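Local coordinates for glycine cleavage system H protein 1 (Mycobacterium marinum, PDB 3TZU) that probably shuttles the methylamine group of glycine from the P protein to the T protein of the glycine cleavage system, on a covalently bound lipoyl cofactor, at residues A[20-25]-A[39-44]; A[50-55]-A[71-76]. All blocks are in the same frame, centred on the assembly; numbering follows the deposited sequence.

Contact 1: residues A[20-25]-A[39-44]; sequences HEWIDI and GITSVA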
loop_
_atom_site.group_PDB
_atom_site.type_symbol
_atom_site.label_atom_id
_atom_site.label_comp_id
_atom_site.label_asym_id
_atom_site.label_seq_id
_atom_site.Cartn_x
_atom_site.Cartn_y
_atom_site.Cartn_z
ATOM N N HIS A 20 6.607 4.491 4.515
ATOM C CA HIS A 20 6.585 3.077 4.906
ATOM C C HIS A 20 7.883 2.332 4.742
ATOM O O HIS A 20 7.897 1.142 4.420
ATOM C CB HIS A 20 5.441 2.338 4.221
ATOM C CG HIS A 20 4.111 2.975 4.438
ATOM N ND1 HIS A 20 3.536 3.017 5.633
ATOM C CD2 HIS A 20 3.279 3.680 3.570
ATOM C CE1 HIS A 20 2.371 3.692 5.541
ATOM N NE2 HIS A 20 2.222 4.090 4.272
ATOM N N GLU A 21 8.979 3.039 5.010
ATOM C CA GLU A 21 10.283 2.454 5.135
ATOM C C GLU A 21 10.796 2.600 6.537
ATOM O O GLU A 21 10.265 3.373 7.317
ATOM C CB GLU A 21 11.235 3.097 4.140
ATOM C CG GLU A 21 10.780 2.792 2.734
ATOM C CD GLU A 21 11.708 3.225 1.633
ATOM O OE1 GLU A 21 12.934 3.238 1.794
ATOM O OE2 GLU A 21 11.175 3.513 0.544
ATOM N N TRP A 22 11.830 1.829 6.841
ATOM C CA TRP A 22 12.600 1.998 8.058
ATOM C C TRP A 22 14.050 2.182 7.730
ATOM O O TRP A 22 14.496 1.768 6.678
ATOM C CB TRP A 22 12.405 0.820 9.034
ATOM C CG TRP A 22 12.695 -0.538 8.462
ATOM C CD1 TRP A 22 11.776 -1.438 7.893
ATOM C CD2 TRP A 22 14.007 -1.211 8.352
ATOM N NE1 TRP A 22 12.408 -2.571 7.466
ATOM C CE2 TRP A 22 13.749 -2.504 7.710
ATOM C CE3 TRP A 22 15.303 -0.894 8.724
ATOM C CZ2 TRP A 22 14.760 -3.414 7.467
ATOM C CZ3 TRP A 22 16.323 -1.814 8.451
ATOM C CH2 TRP A 22 16.060 -3.045 7.851
ATOM N N ILE A 23 14.791 2.800 8.640
ATOM C CA ILE A 23 16.255 2.916 8.554
ATOM C C ILE A 23 16.771 2.647 9.972
ATOM O O ILE A 23 16.173 3.110 10.951
ATOM C CB ILE A 23 16.704 4.304 8.022
ATOM C CG1 ILE A 23 18.224 4.380 7.914
ATOM C CG2 ILE A 23 16.183 5.432 8.896
ATOM C CD1 ILE A 23 18.749 5.437 6.948
ATOM N N ASP A 24 17.850 1.871 10.077
ATOM C CA ASP A 24 18.393 1.468 11.375
ATOM C C ASP A 24 19.252 2.541 11.999
ATOM O O ASP A 24 20.420 2.345 12.192
ATOM C CB ASP A 24 19.231 0.165 11.258
ATOM C CG ASP A 24 18.374 -1.071 11.295
ATOM O OD1 ASP A 24 17.254 -0.984 11.866
ATOM O OD2 ASP A 24 18.786 -2.117 10.770
ATOM N N ILE A 25 18.647 3.682 12.278
ATOM C CA ILE A 25 19.172 4.655 13.197
ATOM C C ILE A 25 18.141 4.681 14.318
ATOM O O ILE A 25 16.927 4.865 14.077
ATOM C CB ILE A 25 19.261 6.045 12.553
ATOM C CG1 ILE A 25 20.172 6.043 11.304
ATOM C CG2 ILE A 25 19.783 7.061 13.542
ATOM C CD1 ILE A 25 19.952 7.230 10.380
ATOM N N GLY A 39 14.845 -0.746 4.915
ATOM C CA GLY A 39 13.868 -1.716 4.421
ATOM C C GLY A 39 12.448 -1.174 4.413
ATOM O O GLY A 39 12.217 0.019 4.656
ATOM N N ILE A 40 11.482 -2.050 4.134
ATOM C CA ILE A 40 10.059 -1.650 4.141
ATOM C C ILE A 40 9.381 -2.178 5.408
ATOM O O ILE A 40 9.829 -3.140 6.004
ATOM C CB ILE A 40 9.309 -2.066 2.882
ATOM C CG1 ILE A 40 9.201 -3.592 2.737
ATOM C CG2 ILE A 40 9.959 -1.470 1.629
ATOM C CD1 ILE A 40 8.182 -4.019 1.690
ATOM N N THR A 41 8.323 -1.521 5.838
ATOM C CA THR A 41 7.639 -1.905 7.064
ATOM C C THR A 41 6.652 -3.056 6.835
ATOM O O THR A 41 6.384 -3.478 5.693
ATOM C CB THR A 41 6.869 -0.718 7.649
ATOM O OG1 THR A 41 5.790 -0.395 6.757
ATOM C CG2 THR A 41 7.832 0.525 7.843
ATOM N N SER A 42 6.151 -3.590 7.942
ATOM C CA SER A 42 5.163 -4.618 7.914
ATOM C C SER A 42 3.886 -4.078 7.314
ATOM O O SER A 42 3.145 -4.817 6.698
ATOM C CB SER A 42 4.888 -5.134 9.331
ATOM O OG SER A 42 4.779 -4.046 10.233
ATOM N N VAL A 43 3.622 -2.800 7.504
ATOM C CA VAL A 43 2.448 -2.175 6.947
ATOM C C VAL A 43 2.599 -2.128 5.444
ATOM O O VAL A 43 1.644 -2.334 4.728
ATOM C CB VAL A 43 2.254 -0.750 7.511
ATOM C CG1 VAL A 43 1.080 -0.050 6.806
ATOM C CG2 VAL A 43 2.051 -0.804 9.035
ATOM N N ALA A 44 3.807 -1.909 4.940
ATOM C CA ALA A 44 3.953 -1.858 3.478
ATOM C C ALA A 44 3.703 -3.254 2.889
ATOM O O ALA A 44 3.007 -3.408 1.881
ATOM C CB ALA A 44 5.273 -1.303 3.072
#

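Contact 2: residues A[50-55]-A[71-76]; sequences DLVFVQ and EVESTK. With EDO (1,2-ethanediol), chain F.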
loop_
_atom_site.group_PDB
_atom_site.type_symbol
_atom_site.label_atom_id
_atom_site.label_comp_id
_atom_site.label_asym_id
_atom_site.label_seq_id
_atom_site.Cartn_x
_atom_site.Cartn_y
_atom_site.Cartn_z
ATOM N N ASP A 50 1.541 -10.098 -2.178
ATOM C CA ASP A 50 2.637 -11.016 -2.478
ATOM C C ASP A 50 3.666 -10.334 -3.362
ATOM O O ASP A 50 3.370 -9.946 -4.480
ATOM C CB ASP A 50 2.067 -12.259 -3.176
ATOM C CG ASP A 50 1.090 -13.035 -2.279
ATOM O OD1 ASP A 50 1.396 -13.240 -1.057
ATOM O OD2 ASP A 50 0.013 -13.429 -2.809
ATOM N N LEU A 51 4.867 -10.155 -2.845
ATOM C CA LEU A 51 5.938 -9.514 -3.592
ATOM C C LEU A 51 6.503 -10.406 -4.737
ATOM O O LEU A 51 6.793 -11.584 -4.526
ATOM C CB LEU A 51 7.047 -9.138 -2.635
ATOM C CG LEU A 51 6.647 -8.103 -1.569
ATOM C CD1 LEU A 51 7.861 -7.610 -0.784
ATOM C CD2 LEU A 51 5.951 -6.888 -2.174
ATOM N N VAL A 52 6.647 -9.830 -5.939
ATOM C CA VAL A 52 7.152 -10.584 -7.081
ATOM C C VAL A 52 8.434 -10.027 -7.707
ATOM O O VAL A 52 9.176 -10.773 -8.332
ATOM C CB VAL A 52 6.059 -10.837 -8.137
ATOM C CG1 VAL A 52 5.027 -11.789 -7.551
ATOM C CG2 VAL A 52 5.402 -9.534 -8.588
ATOM N N PHE A 53 8.719 -8.742 -7.513
ATOM C CA PHE A 53 9.908 -8.127 -8.122
ATOM C C PHE A 53 10.393 -6.977 -7.262
ATOM O O PHE A 53 9.589 -6.256 -6.664
ATOM C CB PHE A 53 9.581 -7.647 -9.543
ATOM C CG PHE A 53 10.708 -6.915 -10.235
ATOM C CD1 PHE A 53 11.858 -7.586 -10.637
ATOM C CD2 PHE A 53 10.586 -5.574 -10.541
ATOM C CE1 PHE A 53 12.887 -6.918 -11.278
ATOM C CE2 PHE A 53 11.616 -4.897 -11.187
ATOM C CZ PHE A 53 12.763 -5.567 -11.563
ATOM N N VAL A 54 11.718 -6.845 -7.182
ATOM C CA VAL A 54 12.371 -5.828 -6.381
ATOM C C VAL A 54 13.548 -5.301 -7.193
ATOM O O VAL A 54 14.298 -6.096 -7.797
ATOM C CB VAL A 54 12.866 -6.375 -5.024
ATOM C CG1 VAL A 54 13.623 -5.296 -4.274
ATOM C CG2 VAL A 54 11.703 -6.901 -4.177
ATOM N N GLN A 55 13.673 -3.968 -7.232
ATOM C CA GLN A 55 14.716 -3.254 -7.977
ATOM C C GLN A 55 15.409 -2.326 -7.017
ATOM O O GLN A 55 14.789 -1.479 -6.398
ATOM C CB GLN A 55 14.079 -2.473 -9.147
ATOM C CG GLN A 55 14.987 -1.534 -9.928
ATOM C CD GLN A 55 14.642 -1.513 -11.417
ATOM O OE1 GLN A 55 15.447 -1.965 -12.246
ATOM N NE2 GLN A 55 13.425 -1.047 -11.765
ATOM N N GLU A 71 12.322 0.154 -6.546
ATOM C CA GLU A 71 10.923 -0.278 -6.413
ATOM C C GLU A 71 10.700 -1.665 -5.788
ATOM O O GLU A 71 11.549 -2.546 -5.855
ATOM C CB GLU A 71 10.157 -0.170 -7.763
ATOM C CG GLU A 71 10.592 -1.103 -8.854
ATOM C CD GLU A 71 9.633 -1.158 -10.056
ATOM O OE1 GLU A 71 9.524 -0.106 -10.754
ATOM O OE2 GLU A 71 9.029 -2.263 -10.337
ATOM N N VAL A 72 9.543 -1.810 -5.152
ATOM C CA VAL A 72 9.012 -3.094 -4.753
ATOM C C VAL A 72 7.716 -3.296 -5.480
ATOM O O VAL A 72 6.944 -2.370 -5.658
ATOM C CB VAL A 72 8.823 -3.190 -3.227
ATOM C CG1 VAL A 72 10.200 -3.186 -2.554
ATOM C CG2 VAL A 72 7.978 -2.026 -2.717
ATOM N N GLU A 73 7.446 -4.521 -5.883
ATOM C CA GLU A 73 6.308 -4.778 -6.722
ATOM C C GLU A 73 5.627 -6.099 -6.407
ATOM O O GLU A 73 6.290 -7.088 -6.223
ATOM C CB GLU A 73 6.736 -4.714 -8.183
ATOM C CG GLU A 73 5.674 -5.132 -9.170
ATOM C CD GLU A 73 6.138 -5.000 -10.617
ATOM O OE1 GLU A 73 7.338 -4.740 -10.831
ATOM O OE2 GLU A 73 5.285 -5.171 -11.530
ATOM N N SER A 74 4.292 -6.079 -6.359
ATOM C CA SER A 74 3.467 -7.251 -6.139
ATOM C C SER A 74 2.733 -7.519 -7.404
ATOM O O SER A 74 2.872 -6.769 -8.360
ATOM C CB SER A 74 2.444 -7.027 -5.008
ATOM O OG SER A 74 1.547 -5.952 -5.291
ATOM N N THR A 75 1.933 -8.587 -7.414
ATOM C CA THR A 75 1.088 -8.858 -8.561
ATOM C C THR A 75 0.102 -7.717 -8.837
ATOM O O THR A 75 -0.389 -7.623 -9.924
ATOM C CB THR A 75 0.306 -10.181 -8.402
ATOM O OG1 THR A 75 -0.399 -10.160 -7.158
ATOM C CG2 THR A 75 1.256 -11.379 -8.416
ATOM N N LYS A 76 -0.172 -6.836 -7.886
ATOM C CA LYS A 76 -1.166 -5.770 -8.108
ATOM C C LYS A 76 -0.646 -4.331 -7.944
ATOM O O LYS A 76 -1.333 -3.407 -8.311
ATOM C CB LYS A 76 -2.339 -5.975 -7.154
ATOM C CG LYS A 76 -1.966 -5.734 -5.690
ATOM C CD LYS A 76 -3.184 -5.709 -4.750
ATOM C CE LYS A 76 -2.869 -4.967 -3.412
ATOM N NZ LYS A 76 -3.738 -3.749 -3.238
HETATM C C1 EDO F . -3.488 -0.609 -1.541
HETATM O O1 EDO F . -4.113 -1.521 -2.463
HETATM C C2 EDO F . -2.091 -0.264 -2.043
HETATM O O2 EDO F . -1.522 -1.464 -2.566
#

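Contact 1: residues A[20-25]-A[39-44]
Residues 21-22 and 39-40 pair as antiparallel strands, Trp22 and Gly39 forming a hydrogen-bonded pair (Trp22 N to Gly39 O 2.9 Å, Gly39 N to Trp22 O 3.1 Å) and Glu21 facing Ile40 as the non-hydrogen-bonded one. A third backbone bond, Thr41 N to His20 O at 3.0 Å, carries the ladder one step past the strand ends. The Trp22 indole then folds back over its own partner: chi1 of 55° sets CG between the backbone N and the carbonyl carbon, and the ring lies flat across Gly39, whose backbone N sits over the ring centre. Gly39 CA sits 3.7 Å from the centroid of the five-membered ring, a CH-pi contact over the face. At the ring edge, NE1 makes a weak, bent bond to Ile40 O (3.0 Å, 122° at the hydrogen); Arg14 adds a cation-pi contact to the same indole. This is an inner strand pair of the antiparallel sheet in the H-protein fold, with 15-16 beyond 21-23 and 114-118 beyond 36-40. Past Ile40 the chain turns into helix 42-48, and Thr41 is its N-cap: OG1 accepts from Ala44 N at 3.1 Å. Tyr130 OH bonds to both that OG1 and His20 ND1, tying cap to imidazole. His20 lays its CB against Ala44 CB, 3.8 Å away, while its ring slants past Val43 CG1. On its far nitrogen, His20 NE2 is hydrogen-bonded to Glu46 O of the second subunit. Glu21 leans the other way, its OE2 taking the backbone N-H of Ile82.

Contact 2: residues A[50-55]-A[71-76]
With chi1 near 175° in both, Phe53 and Glu73 send their side chains out on the same face of the sheet, while Glu71, its CG between the backbone N and carbonyl carbon (chi1 67°), swings its extended chain toward the same ring. The Phe53 ring therefore has two carboxylates beside it. Glu71 OE2 lies in the ring plane at the edge, 3.7 Å from Phe53 CD2; Glu73 OE1 comes in obliquely, 3.4 Å from the same CD2, its carboxylate plane nearly perpendicular to the ring. Further along, the aliphatic part of Glu71 rests CG against Gln55 CB at 3.8 Å.

Underneath runs an antiparallel ladder between strands 51-55 and 68-74, part of the lipoyl-binding domain. Gln55 and Glu71 exchange two backbone bonds, and a beta bulge at Val52 shifts the register by one. There Glu73 O accepts from both Val52 N (2.8 Å, in the carbonyl plane) and Phe53 N (3.2 Å, tilted from it). Val54 and Val72 face the opposite way, toward the interior, where Ile103 and Pro100 pack on Val54. At the bulge, Val52 CG1 meets Thr75 CG2 at 3.9 Å, the two side chains crossing at about a right angle. Ser74 OG accepts from Lys76 N in an ST turn and is also bonded to Leu48 O, shaping the bend that leads to Lys76, the predicted lipoyl attachment site, unmodified here.

Glu71 OE2 and Glu73 OE1 are only 3.0 Å apart with both atoms acceptors; two charged carboxylates this close would be expected to disfavour each other, which would probably raise the pKa of one of them.

The two contacts follow one another along the chain, and helix 42-48 joins them: capped by Thr41 in 39-44, it runs to the loop before strand 51-55. The centres lie 15 Å apart, and although the nearest atoms come within about 4 Å the two stay clear of each other. Contact 1 is buried near the middle of the chain, whereas contact 2 stands about 14 Å from the chain centre and carries Lys76. The side chain of Ala44 is about 11 Å from that of Lys76. Both contacts reach the second subunit, contact 1 through His20 and contact 2 through Lys76, beside which an ethanediol, probably from the crystallisation liquor, is bound.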